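Local coordinates for type III effector HopA1 (Pseudomonas syringae pv. tomato str. DC3000, PDB 4RSX), which is a bacterial effector, probably delivered into plant host cells by type III secretion, whose biochemical activity there is not established, at residues S180-P183 against L184-V188; E50-H53 against T54-A57; E221-S224 against D225-M229. One frame throughout, in Å; residues are numbered along the deposited sequence.

Contact 1: residues S180-P183 against L184-V188; sequences SGIP and LDAFV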
loop_
_atom_site.group_PDB
_atom_site.type_symbol
_atom_site.label_atom_id
_atom_site.label_comp_id
_atom_site.label_asym_id
_atom_site.label_seq_id
_atom_site.Cartn_x
_atom_site.Cartn_y
_atom_site.Cartn_z
ATOM N N SER A 180 15.681 -9.923 3.258
ATOM C CA SER A 180 14.498 -10.620 3.769
ATOM C C SER A 180 14.681 -12.134 3.825
ATOM O O SER A 180 14.016 -12.816 4.612
ATOM C CB SER A 180 13.259 -10.287 2.935
ATOM O OG SER A 180 13.338 -10.864 1.640
ATOM N N GLY A 181 15.571 -12.662 2.987
ATOM C CA GLY A 181 15.752 -14.100 2.894
ATOM C C GLY A 181 14.633 -14.767 2.108
ATOM O O GLY A 181 14.586 -15.997 1.995
ATOM N N ILE A 182 13.729 -13.955 1.563
ATOM C CA ILE A 182 12.629 -14.472 0.765
ATOM C C ILE A 182 13.111 -14.719 -0.661
ATOM O O ILE A 182 13.723 -13.844 -1.270
ATOM C CB ILE A 182 11.452 -13.490 0.758
ATOM C CG1 ILE A 182 10.908 -13.307 2.172
ATOM C CG2 ILE A 182 10.346 -13.954 -0.177
ATOM C CD1 ILE A 182 9.885 -12.210 2.254
ATOM N N PRO A 183 12.837 -15.921 -1.203
ATOM C CA PRO A 183 13.313 -16.213 -2.563
ATOM C C PRO A 183 12.680 -15.287 -3.591
ATOM O O PRO A 183 11.493 -14.976 -3.495
ATOM C CB PRO A 183 12.860 -17.659 -2.807
ATOM C CG PRO A 183 11.772 -17.936 -1.775
ATOM C CD PRO A 183 12.112 -17.054 -0.590
ATOM N N LEU A 184 13.462 -14.870 -4.575
ATOM C CA LEU A 184 12.995 -13.901 -5.557
ATOM C C LEU A 184 11.764 -14.360 -6.326
ATOM O O LEU A 184 10.922 -13.540 -6.708
ATOM C CB LEU A 184 14.128 -13.538 -6.517
ATOM C CG LEU A 184 15.307 -12.835 -5.840
ATOM C CD1 LEU A 184 16.439 -12.570 -6.828
ATOM C CD2 LEU A 184 14.859 -11.533 -5.170
ATOM N N ASP A 185 11.649 -15.668 -6.543
ATOM C CA ASP A 185 10.484 -16.217 -7.230
ATOM C C ASP A 185 9.214 -16.126 -6.368
ATOM O O ASP A 185 8.103 -16.286 -6.876
ATOM C CB ASP A 185 10.738 -17.667 -7.715
ATOM C CG ASP A 185 10.803 -18.704 -6.559
ATOM O OD1 ASP A 185 9.748 -19.007 -5.935
ATOM O OD2 ASP A 185 11.910 -19.253 -6.299
ATOM N N ALA A 186 9.372 -15.857 -5.073
ATOM C CA ALA A 186 8.215 -15.824 -4.184
ATOM C C ALA A 186 7.548 -14.447 -4.128
ATOM O O ALA A 186 6.484 -14.290 -3.509
ATOM C CB ALA A 186 8.583 -16.312 -2.782
ATOM N N PHE A 187 8.174 -13.451 -4.754
ATOM C CA PHE A 187 7.530 -12.153 -4.921
ATOM C C PHE A 187 6.480 -12.265 -6.021
ATOM O O PHE A 187 6.654 -13.020 -6.984
ATOM C CB PHE A 187 8.567 -11.068 -5.220
ATOM C CG PHE A 187 9.399 -10.695 -4.018
ATOM C CD1 PHE A 187 10.483 -11.477 -3.634
ATOM C CD2 PHE A 187 9.080 -9.575 -3.252
ATOM C CE1 PHE A 187 11.246 -11.148 -2.514
ATOM C CE2 PHE A 187 9.838 -9.235 -2.135
ATOM C CZ PHE A 187 10.925 -10.029 -1.764
ATOM N N VAL A 188 5.378 -11.543 -5.861
ATOM C CA VAL A 188 4.224 -11.704 -6.738
ATOM C C VAL A 188 4.228 -10.658 -7.851
ATOM O O VAL A 188 4.274 -9.458 -7.572
ATOM C CB VAL A 188 2.921 -11.569 -5.922
ATOM C CG1 VAL A 188 1.696 -11.529 -6.839
ATOM C CG2 VAL A 188 2.806 -12.712 -4.914
#

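Contact 2: residues E50-H53 against T54-A57; sequences EFLH and TLKA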
loop_
_atom_site.group_PDB
_atom_site.type_symbol
_atom_site.label_atom_id
_atom_site.label_comp_id
_atom_site.label_asym_id
_atom_site.label_seq_id
_atom_site.Cartn_x
_atom_site.Cartn_y
_atom_site.Cartn_z
ATOM N N GLU A 50 1.197 -18.709 13.165
ATOM C CA GLU A 50 2.614 -18.341 13.226
ATOM C C GLU A 50 2.765 -16.830 12.981
ATOM O O GLU A 50 3.597 -16.155 13.602
ATOM C CB GLU A 50 3.415 -19.154 12.188
ATOM C CG GLU A 50 4.922 -18.845 12.146
ATOM C CD GLU A 50 5.617 -19.391 10.887
ATOM O OE1 GLU A 50 4.921 -19.931 9.995
ATOM O OE2 GLU A 50 6.862 -19.272 10.780
ATOM N N PHE A 51 1.937 -16.304 12.085
ATOM C CA PHE A 51 1.961 -14.881 11.773
ATOM C C PHE A 51 1.609 -14.048 13.013
ATOM O O PHE A 51 2.356 -13.147 13.405
ATOM C CB PHE A 51 0.994 -14.577 10.620
ATOM C CG PHE A 51 1.068 -13.163 10.137
ATOM C CD1 PHE A 51 1.956 -12.812 9.124
ATOM C CD2 PHE A 51 0.275 -12.177 10.705
ATOM C CE1 PHE A 51 2.047 -11.502 8.684
ATOM C CE2 PHE A 51 0.357 -10.858 10.262
ATOM C CZ PHE A 51 1.246 -10.519 9.257
ATOM N N LEU A 52 0.476 -14.357 13.642
ATOM C CA LEU A 52 0.077 -13.647 14.861
ATOM C C LEU A 52 1.129 -13.773 15.956
ATOM O O LEU A 52 1.445 -12.800 16.641
ATOM C CB LEU A 52 -1.279 -14.143 15.363
ATOM C CG LEU A 52 -2.408 -13.894 14.373
ATOM C CD1 LEU A 52 -3.727 -14.300 14.969
ATOM C CD2 LEU A 52 -2.423 -12.428 13.961
ATOM N N HIS A 53 1.693 -14.967 16.116
ATOM C CA HIS A 53 2.701 -15.150 17.157
ATOM C C HIS A 53 3.967 -14.341 16.888
ATOM O O HIS A 53 4.666 -13.940 17.821
ATOM C CB HIS A 53 3.001 -16.638 17.404
ATOM C CG HIS A 53 2.039 -17.277 18.358
ATOM N ND1 HIS A 53 2.226 -17.258 19.725
ATOM C CD2 HIS A 53 0.859 -17.912 18.146
ATOM C CE1 HIS A 53 1.210 -17.871 20.313
ATOM N NE2 HIS A 53 0.368 -18.275 19.379
ATOM N N THR A 54 4.246 -14.082 15.616
ATOM C CA THR A 54 5.433 -13.318 15.247
ATOM C C THR A 54 5.211 -11.847 15.545
ATOM O O THR A 54 6.115 -11.170 16.031
ATOM C CB THR A 54 5.747 -13.488 13.763
ATOM O OG1 THR A 54 6.020 -14.870 13.508
ATOM C CG2 THR A 54 6.958 -12.641 13.364
ATOM N N LEU A 55 4.007 -11.364 15.235
ATOM C CA LEU A 55 3.613 -10.000 15.584
ATOM C C LEU A 55 3.880 -9.753 17.073
ATOM O O LEU A 55 4.557 -8.786 17.433
ATOM C CB LEU A 55 2.136 -9.754 15.259
ATOM C CG LEU A 55 1.692 -9.654 13.795
ATOM C CD1 LEU A 55 0.218 -9.242 13.687
ATOM C CD2 LEU A 55 2.573 -8.682 13.013
ATOM N N LYS A 56 3.389 -10.654 17.926
ATOM C CA LYS A 56 3.573 -10.516 19.373
ATOM C C LYS A 56 5.040 -10.599 19.767
ATOM O O LYS A 56 5.488 -9.885 20.661
ATOM C CB LYS A 56 2.760 -11.566 20.132
ATOM C CG LYS A 56 1.252 -11.381 20.013
ATOM C CD LYS A 56 0.487 -12.429 20.824
ATOM C CE LYS A 56 0.565 -13.812 20.195
ATOM N NZ LYS A 56 -0.284 -14.814 20.905
ATOM N N ALA A 57 5.790 -11.465 19.089
ATOM C CA ALA A 57 7.228 -11.591 19.330
ATOM C C ALA A 57 8.008 -10.350 18.876
ATOM O O ALA A 57 9.058 -10.021 19.440
ATOM C CB ALA A 57 7.769 -12.825 18.636
#

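Contact 3: residues E221-S224 against D225-M229; sequences EVIS and DALRM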
loop_
_atom_site.group_PDB
_atom_site.type_symbol
_atom_site.label_atom_id
_atom_site.label_comp_id
_atom_site.label_asym_id
_atom_site.label_seq_id
_atom_site.Cartn_x
_atom_site.Cartn_y
_atom_site.Cartn_z
ATOM N N GLU A 221 -10.683 9.374 -7.932
ATOM C CA GLU A 221 -11.332 10.678 -7.923
ATOM C C GLU A 221 -10.755 11.619 -8.978
ATOM O O GLU A 221 -11.465 12.467 -9.518
ATOM C CB GLU A 221 -11.371 11.260 -6.493
ATOM C CG GLU A 221 -12.423 10.509 -5.637
ATOM C CD GLU A 221 -12.379 10.825 -4.143
ATOM O OE1 GLU A 221 -13.376 10.517 -3.439
ATOM O OE2 GLU A 221 -11.358 11.365 -3.664
ATOM N N VAL A 222 -9.475 11.439 -9.304
ATOM C CA VAL A 222 -8.886 12.119 -10.454
ATOM C C VAL A 222 -9.682 11.754 -11.727
ATOM O O VAL A 222 -9.983 12.620 -12.569
ATOM C CB VAL A 222 -7.395 11.728 -10.632
ATOM C CG1 VAL A 222 -6.853 12.221 -11.961
ATOM C CG2 VAL A 222 -6.553 12.271 -9.482
ATOM N N ILE A 223 -10.017 10.472 -11.858
ATOM C CA ILE A 223 -10.750 9.991 -13.026
ATOM C C ILE A 223 -12.155 10.596 -13.088
ATOM O O ILE A 223 -12.603 11.016 -14.159
ATOM C CB ILE A 223 -10.853 8.447 -13.032
ATOM C CG1 ILE A 223 -9.473 7.817 -13.249
ATOM C CG2 ILE A 223 -11.817 7.970 -14.123
ATOM C CD1 ILE A 223 -9.452 6.316 -13.012
ATOM N N SER A 224 -12.848 10.632 -11.948
ATOM C CA SER A 224 -14.165 11.272 -11.865
ATOM C C SER A 224 -14.109 12.695 -12.388
ATOM O O SER A 224 -14.967 13.117 -13.170
ATOM C CB SER A 224 -14.664 11.323 -10.420
ATOM O OG SER A 224 -14.853 10.022 -9.921
ATOM N N ASP A 225 -13.109 13.440 -11.934
ATOM C CA ASP A 225 -12.940 14.811 -12.386
ATOM C C ASP A 225 -12.777 14.880 -13.900
ATOM O O ASP A 225 -13.461 15.656 -14.563
ATOM C CB ASP A 225 -11.739 15.471 -11.701
ATOM C CG ASP A 225 -11.987 15.746 -10.229
ATOM O OD1 ASP A 225 -13.173 15.774 -9.808
ATOM O OD2 ASP A 225 -10.988 15.940 -9.497
ATOM N N ALA A 226 -11.875 14.066 -14.446
ATOM C CA ALA A 226 -11.648 14.046 -15.893
ATOM C C ALA A 226 -12.961 13.796 -16.641
ATOM O O ALA A 226 -13.242 14.457 -17.634
ATOM C CB ALA A 226 -10.606 12.990 -16.262
ATOM N N LEU A 227 -13.766 12.863 -16.134
ATOM C CA LEU A 227 -15.067 12.544 -16.734
ATOM C C LEU A 227 -16.032 13.732 -16.701
ATOM O O LEU A 227 -16.905 13.857 -17.559
ATOM C CB LEU A 227 -15.701 11.345 -16.025
ATOM C CG LEU A 227 -14.994 10.017 -16.256
ATOM C CD1 LEU A 227 -15.564 8.906 -15.376
ATOM C CD2 LEU A 227 -15.074 9.647 -17.735
ATOM N N ARG A 228 -15.861 14.604 -15.710
ATOM C CA ARG A 228 -16.762 15.737 -15.506
ATOM C C ARG A 228 -16.357 16.914 -16.393
ATOM O O ARG A 228 -17.188 17.756 -16.729
ATOM C CB ARG A 228 -16.776 16.140 -14.024
ATOM C CG ARG A 228 -17.673 17.331 -13.674
ATOM C CD ARG A 228 -17.460 17.796 -12.226
ATOM N NE ARG A 228 -17.458 16.666 -11.294
ATOM C CZ ARG A 228 -16.501 16.422 -10.397
ATOM N NH1 ARG A 228 -15.454 17.248 -10.279
ATOM N NH2 ARG A 228 -16.598 15.350 -9.608
ATOM N N MET A 229 -15.085 16.963 -16.791
ATOM C CA MET A 229 -14.623 18.020 -17.693
ATOM C C MET A 229 -15.184 17.805 -19.103
ATOM O O MET A 229 -15.633 16.705 -19.445
ATOM C CB MET A 229 -13.093 18.070 -17.743
ATOM C CG MET A 229 -12.395 18.370 -16.410
ATOM S SD MET A 229 -10.588 18.255 -16.570
ATOM C CE MET A 229 -10.038 18.740 -14.915
HETATM O O HOH W 1 -13.577 13.973 -8.180
#

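Contact 1: residues S180-P183 against L184-V188
Ile182 meets Phe187 and Ala186 where the chain turns just beyond helix 166-180. From its CB outward, Ile182 uses one branch for both partners. CB itself lies 4.0 Å from Phe187 CE1. CG2, which stands anti to the backbone N, goes on to reach Phe187 CE1 at 3.8 Å and Ala186 CB at 3.9 Å. The longer branch, CG1 to the tip CD1, is anti to the carbonyl carbon (chi1 -63°) and takes no part within these two segments. The side chains of Ile182 and Phe187 cross at about a right angle, and CG2 approaches the ring obliquely. Pro183 also meets Ala186, its ring atom CG 3.7 Å from Ala186 CB.

The backbone evidence for the turn is a single bond across it: Ala186 N donates to Pro183 O at 2.8 Å, with an N-H...O angle of 154°. The donor stands above the carbonyl plane instead of within it. That oxygen also approaches the Phe187 ring obliquely, 3.6 Å from CD1. At the start of the segment, Ile182 N donates to Ser180 OG at 3.1 Å where the chain leaves the helix, and Gly181 there adopts a positive phi of 77°.

Tyr122 and residues of helix 123-136 pack on Ile182, while Lys177 makes a cation-pi contact with Phe187. The geometry is that of an ST turn at the C-terminal end of a helix, followed by the short 3-10 turn of 184-186.

Contact 2: residues E50-H53 against T54-A57
His53 and Lys56 lie side by side and point the same way, one turn apart on helix 45-58. The end of the lysine lies over one face of the imidazole: NZ stands 3.4 Å above the ring plane, offset toward the rim. Behind it, Lys56 CE forms a CH-pi contact, 4.1 Å from the centroid of the His53 ring and 21° off the ring normal. A bend at chi3 (-72°) in an otherwise extended lysine chain brings CE and NZ over the ring.

The apolar side is oriented differently. Phe51 and Leu55 cross at a slant, with Phe51 CE2 3.8 Å from Leu55 CD1, and the methyl approaches the ring obliquely. The same CD1 of Leu55 touches Leu52 CD2 at 4.1 Å, so this one methyl touches two side chains of the preceding turn.

Thr54 turns its hydroxyl back along the helix. OG1, anti to the carbonyl carbon (chi1 -62°), donates to Glu50 O at 2.7 Å. Thr54 N donates to that oxygen too, at 3.0 Å, and the two donors arrive from opposite faces of the carbonyl plane. The backbone bond is bent, and the same N-H is weakly shared with Phe51 O. One acceptor thus takes two bonds from a single residue, and the hydroxyl proton of this buried threonine is spent within its own helix.

Around the helix, Phe51 and Thr54 rest on helix 123-136, Leu52 and Lys56 touch helix 82-88, and Leu52 and Leu55 both reach Tyr97 of strand 96-101.

Contact 3: residues E221-S224 against D225-M229
Glu221 O accepts from two donors: the backbone N of Asp225, one turn on in helix 215-228, and a water. Asp225 N donates to Glu221 O at 3.1 Å, with an N-H...O angle of 165°, and the water donates to the same oxygen at 2.9 Å. This water also donates to Asp225 OD1, so it joins the carboxylate to the backbone carbonyl one turn earlier.

The Asp225 carboxylate is held from several directions. Its CG stands anti to the carbonyl carbon (chi1 -71°), which turns the group back toward Glu221 O. OD1 forms a salt bridge with Arg228 NH1 at 2.8 Å, although the hydrogen bond within it is weak, at 127°. The arginine reaches OD1 through a bend at chi3, and OD2 is bound by Asn245 ND2. These partners would be expected to stabilise the negative charge. Glu221 directs its own carboxylate away, into salt bridges with Arg213 and Arg26.

On the apolar side, Ile223 and Leu227 run alongside each other in the same direction, with Ile223 CG2 4.1 Å from Leu227 CD1. The backbone beneath them is regular, Leu227 N donating to Ile223 O at 2.9 Å. Near the C-terminal end, Asp225 O accepts from both Arg228 N and Met229 N; the helix ends here, Met229 already having an extended backbone.

Helix 2-19 packs against Val222 and Ile223, helix 26-35 against Ile223, Ser224 and Leu227, and helix 234-245 against Val222, Asp225 and Leu227, so helix 215-228 packs among three other helices.

From the N terminus the contacts come in series, 50-57, then 180-188, then 221-229, and none encloses or crosses another. Contacts 2 and 3 are successive turns within a helix and close no loop; contact 1 closes a tight turn between helix 166-180 and strand 196-199. Contacts 1 and 2 both border helix 123-136, their centres about 20 Å apart and their nearest atoms about 10 Å. Contact 2 links that helix to strand 96-101 of the antiparallel sheet. Contact 3 lies across the chain's centre from both, about 43 Å from contact 2 between centres, among helices 2-19, 26-35 and 234-245.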